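Local coordinates for protein thymine dioxygenase (PDB 5C3Q) that probably oxidises the methyl group of thymine as a metal- and 2-oxoglutarate-dependent dioxygenase of the thymine-7-hydroxylase type, at residues I15-F23 with L32-H40. Numbering follows the deposited sequence.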
loop_
_atom_site.group_PDB
_atom_site.type_symbol
_atom_site.label_atom_id
_atom_site.label_comp_id
_atom_site.label_asym_id
_atom_site.label_seq_id
_atom_site.Cartn_x
_atom_site.Cartn_y
_atom_site.Cartn_z
ATOM N N ILE A 15 -7.905 -13.590 6.233
ATOM C CA ILE A 15 -8.053 -12.144 6.098
ATOM C C ILE A 15 -9.542 -11.833 6.179
ATOM O O ILE A 15 -10.297 -12.214 5.281
ATOM C CB ILE A 15 -7.472 -11.631 4.765
ATOM C CG1 ILE A 15 -5.982 -11.990 4.671
ATOM C CG2 ILE A 15 -7.684 -10.130 4.638
ATOM C CD1 ILE A 15 -5.336 -11.690 3.331
ATOM N N PRO A 16 -9.974 -11.154 7.259
ATOM C CA PRO A 16 -11.400 -10.902 7.442
ATOM C C PRO A 16 -11.933 -9.845 6.490
ATOM O O PRO A 16 -11.181 -8.967 6.045
ATOM C CB PRO A 16 -11.480 -10.385 8.878
ATOM C CG PRO A 16 -10.176 -9.704 9.085
ATOM C CD PRO A 16 -9.171 -10.523 8.322
ATOM N N LEU A 17 -13.220 -9.958 6.185
ATOM C CA LEU A 17 -13.966 -8.945 5.464
ATOM C C LEU A 17 -14.782 -8.205 6.504
ATOM O O LEU A 17 -15.562 -8.822 7.223
ATOM C CB LEU A 17 -14.894 -9.597 4.444
ATOM C CG LEU A 17 -15.848 -8.688 3.675
ATOM C CD1 LEU A 17 -15.093 -7.617 2.907
ATOM C CD2 LEU A 17 -16.702 -9.534 2.737
ATOM N N ILE A 18 -14.594 -6.894 6.594
ATOM C CA ILE A 18 -15.223 -6.095 7.642
ATOM C C ILE A 18 -15.999 -4.939 7.021
ATOM O O ILE A 18 -15.507 -4.261 6.116
ATOM C CB ILE A 18 -14.168 -5.583 8.653
ATOM C CG1 ILE A 18 -13.548 -6.774 9.391
ATOM C CG2 ILE A 18 -14.798 -4.627 9.660
ATOM C CD1 ILE A 18 -12.250 -6.482 10.100
ATOM N N ASP A 19 -17.227 -4.746 7.496
ATOM C CA ASP A 19 -18.081 -3.662 7.040
ATOM C C ASP A 19 -17.734 -2.414 7.846
ATOM O O ASP A 19 -18.141 -2.280 8.997
ATOM C CB ASP A 19 -19.556 -4.038 7.229
ATOM C CG ASP A 19 -20.506 -2.944 6.791
ATOM O OD1 ASP A 19 -20.098 -1.765 6.719
ATOM O OD2 ASP A 19 -21.680 -3.264 6.521
ATOM N N PHE A 20 -16.989 -1.499 7.234
ATOM C CA PHE A 20 -16.459 -0.348 7.964
ATOM C C PHE A 20 -17.546 0.619 8.438
ATOM O O PHE A 20 -17.368 1.306 9.445
ATOM C CB PHE A 20 -15.417 0.395 7.122
ATOM C CG PHE A 20 -14.535 1.308 7.926
ATOM C CD1 PHE A 20 -13.696 0.793 8.901
ATOM C CD2 PHE A 20 -14.538 2.675 7.707
ATOM C CE1 PHE A 20 -12.875 1.626 9.648
ATOM C CE2 PHE A 20 -13.723 3.513 8.450
ATOM C CZ PHE A 20 -12.889 2.989 9.418
ATOM N N SER A 21 -18.672 0.662 7.725
ATOM C CA SER A 21 -19.783 1.532 8.104
ATOM C C SER A 21 -20.301 1.193 9.508
ATOM O O SER A 21 -20.833 2.055 10.203
ATOM C CB SER A 21 -20.921 1.450 7.076
ATOM O OG SER A 21 -21.661 0.248 7.205
ATOM N N LYS A 22 -20.132 -0.059 9.922
ATOM C CA LYS A 22 -20.536 -0.484 11.263
ATOM C C LYS A 22 -19.638 0.090 12.374
ATOM O O LYS A 22 -20.097 0.265 13.503
ATOM C CB LYS A 22 -20.625 -2.011 11.331
ATOM C CG LYS A 22 -21.727 -2.554 10.426
ATOM C CD LYS A 22 -21.880 -4.066 10.498
ATOM C CE LYS A 22 -23.172 -4.500 9.814
ATOM N NZ LYS A 22 -23.391 -5.971 9.868
ATOM N N PHE A 23 -18.376 0.393 12.063
ATOM C CA PHE A 23 -17.526 1.132 13.008
ATOM C C PHE A 23 -17.924 2.610 13.053
ATOM O O PHE A 23 -17.978 3.212 14.124
ATOM C CB PHE A 23 -16.036 1.013 12.666
ATOM C CG PHE A 23 -15.155 1.890 13.518
ATOM C CD1 PHE A 23 -14.927 1.579 14.851
ATOM C CD2 PHE A 23 -14.584 3.047 12.999
ATOM C CE1 PHE A 23 -14.135 2.394 15.649
ATOM C CE2 PHE A 23 -13.784 3.863 13.786
ATOM C CZ PHE A 23 -13.559 3.538 15.115
ATOM N N LEU A 32 -17.596 -1.234 18.891
ATOM C CA LEU A 32 -16.524 -1.947 19.579
ATOM C C LEU A 32 -16.263 -3.320 18.962
ATOM O O LEU A 32 -15.109 -3.701 18.755
ATOM C CB LEU A 32 -16.849 -2.100 21.068
ATOM C CG LEU A 32 -15.764 -2.762 21.925
ATOM C CD1 LEU A 32 -14.475 -1.950 21.909
ATOM C CD2 LEU A 32 -16.252 -2.949 23.350
ATOM N N GLU A 33 -17.330 -4.061 18.666
ATOM C CA GLU A 33 -17.193 -5.365 18.011
ATOM C C GLU A 33 -16.419 -5.230 16.698
ATOM O O GLU A 33 -15.534 -6.029 16.399
ATOM C CB GLU A 33 -18.565 -5.991 17.732
ATOM C CG GLU A 33 -18.495 -7.380 17.104
ATOM C CD GLU A 33 -19.862 -7.956 16.763
ATOM O OE1 GLU A 33 -20.132 -9.110 17.159
ATOM O OE2 GLU A 33 -20.669 -7.261 16.102
ATOM N N THR A 34 -16.767 -4.214 15.918
ATOM C CA THR A 34 -16.146 -3.993 14.619
ATOM C C THR A 34 -14.677 -3.576 14.772
ATOM O O THR A 34 -13.812 -4.059 14.045
ATOM C CB THR A 34 -16.929 -2.936 13.813
ATOM O OG1 THR A 34 -18.304 -3.332 13.725
ATOM C CG2 THR A 34 -16.371 -2.795 12.413
ATOM N N ALA A 35 -14.407 -2.685 15.720
ATOM C CA ALA A 35 -13.046 -2.235 15.994
ATOM C C ALA A 35 -12.153 -3.401 16.421
ATOM O O ALA A 35 -11.018 -3.523 15.956
ATOM C CB ALA A 35 -13.051 -1.153 17.061
ATOM N N LYS A 36 -12.675 -4.257 17.301
ATOM C CA LYS A 36 -11.955 -5.456 17.737
ATOM C C LYS A 36 -11.667 -6.417 16.586
ATOM O O LYS A 36 -10.607 -7.048 16.558
ATOM C CB LYS A 36 -12.726 -6.187 18.843
ATOM C CG LYS A 36 -12.684 -5.488 20.192
ATOM C CD LYS A 36 -13.572 -6.189 21.207
ATOM C CE LYS A 36 -13.414 -5.586 22.590
ATOM N NZ LYS A 36 -14.229 -6.307 23.602
ATOM N N ALA A 37 -12.608 -6.536 15.648
ATOM C CA ALA A 37 -12.428 -7.402 14.477
ATOM C C ALA A 37 -11.323 -6.866 13.566
ATOM O O ALA A 37 -10.501 -7.630 13.058
ATOM C CB ALA A 37 -13.732 -7.534 13.702
ATOM N N ILE A 38 -11.320 -5.550 13.364
ATOM C CA ILE A 38 -10.274 -4.876 12.599
ATOM C C ILE A 38 -8.911 -5.119 13.249
ATOM O O ILE A 38 -7.976 -5.559 12.588
ATOM C CB ILE A 38 -10.561 -3.363 12.471
ATOM C CG1 ILE A 38 -11.754 -3.137 11.532
ATOM C CG2 ILE A 38 -9.340 -2.608 11.964
ATOM C CD1 ILE A 38 -12.361 -1.749 11.604
ATOM N N LEU A 39 -8.811 -4.840 14.546
ATOM C CA LEU A 39 -7.569 -5.055 15.283
ATOM C C LEU A 39 -7.111 -6.517 15.233
ATOM O O LEU A 39 -5.943 -6.790 14.991
ATOM C CB LEU A 39 -7.712 -4.610 16.736
ATOM C CG LEU A 39 -6.466 -4.814 17.605
ATOM C CD1 LEU A 39 -5.277 -4.041 17.054
ATOM C CD2 LEU A 39 -6.742 -4.419 19.044
ATOM N N HIS A 40 -8.031 -7.448 15.455
ATOM C CA HIS A 40 -7.693 -8.868 15.424
ATOM C C HIS A 40 -7.109 -9.265 14.065
ATOM O O HIS A 40 -6.156 -10.041 14.002
ATOM C CB HIS A 40 -8.910 -9.727 15.756
ATOM C CG HIS A 40 -8.600 -11.186 15.875
ATOM N ND1 HIS A 40 -7.963 -11.724 16.972
ATOM C CD2 HIS A 40 -8.829 -12.216 15.031
ATOM C CE1 HIS A 40 -7.817 -13.024 16.801
ATOM N NE2 HIS A 40 -8.334 -13.349 15.630
#
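Ile-18 sends both of its branches into the side of helix 28-44, along residues 32-40. With CG1 anti to its carbonyl carbon (chi1 -65°) and the chain extended beyond it, the CD1 methyl reaches the helix backbone, 3.5 Å from Ile-38 N, and also packs against Ala-37 CB and Ile-38 CG1. The Ile-18 and Thr-34 side chains pass each other in opposite directions, their CG2 methyls 3.7 Å apart. That threonine divides its two groups: OG1, beside its own backbone N, is hydrogen-bonded to Leu-30 O one turn earlier, which leaves CG2 to pack against Ile-18 and, at 3.8 Å, Phe-23 CB. Farther along, Ile-38 CD1 comes up to the edge of the Phe-20 ring, in its plane and 3.9 Å from CE1, while Phe-23 rests CD1 and CE1 on Ala-35 CB. No hydrogen bond joins the segments; the chain instead secures its own turn, Asp-19 OD1 accepting from Ser-21 OG at 2.6 Å on the syn side, 27° out of the carboxylate plane, and, weakly, from Ser-21 N as a capping bond. Helix 147-173 also packs on Phe-20, Ala-35 and Ile-38. Far from the metal centre, residues 17-19 run roughly antiparallel to residues 32-40 (151°); strand 13-19, helix 28-44 and the parallel neighbouring strand 47-51 form a beta-alpha-beta crossover in the N-terminal region of this double-stranded beta-helix dioxygenase.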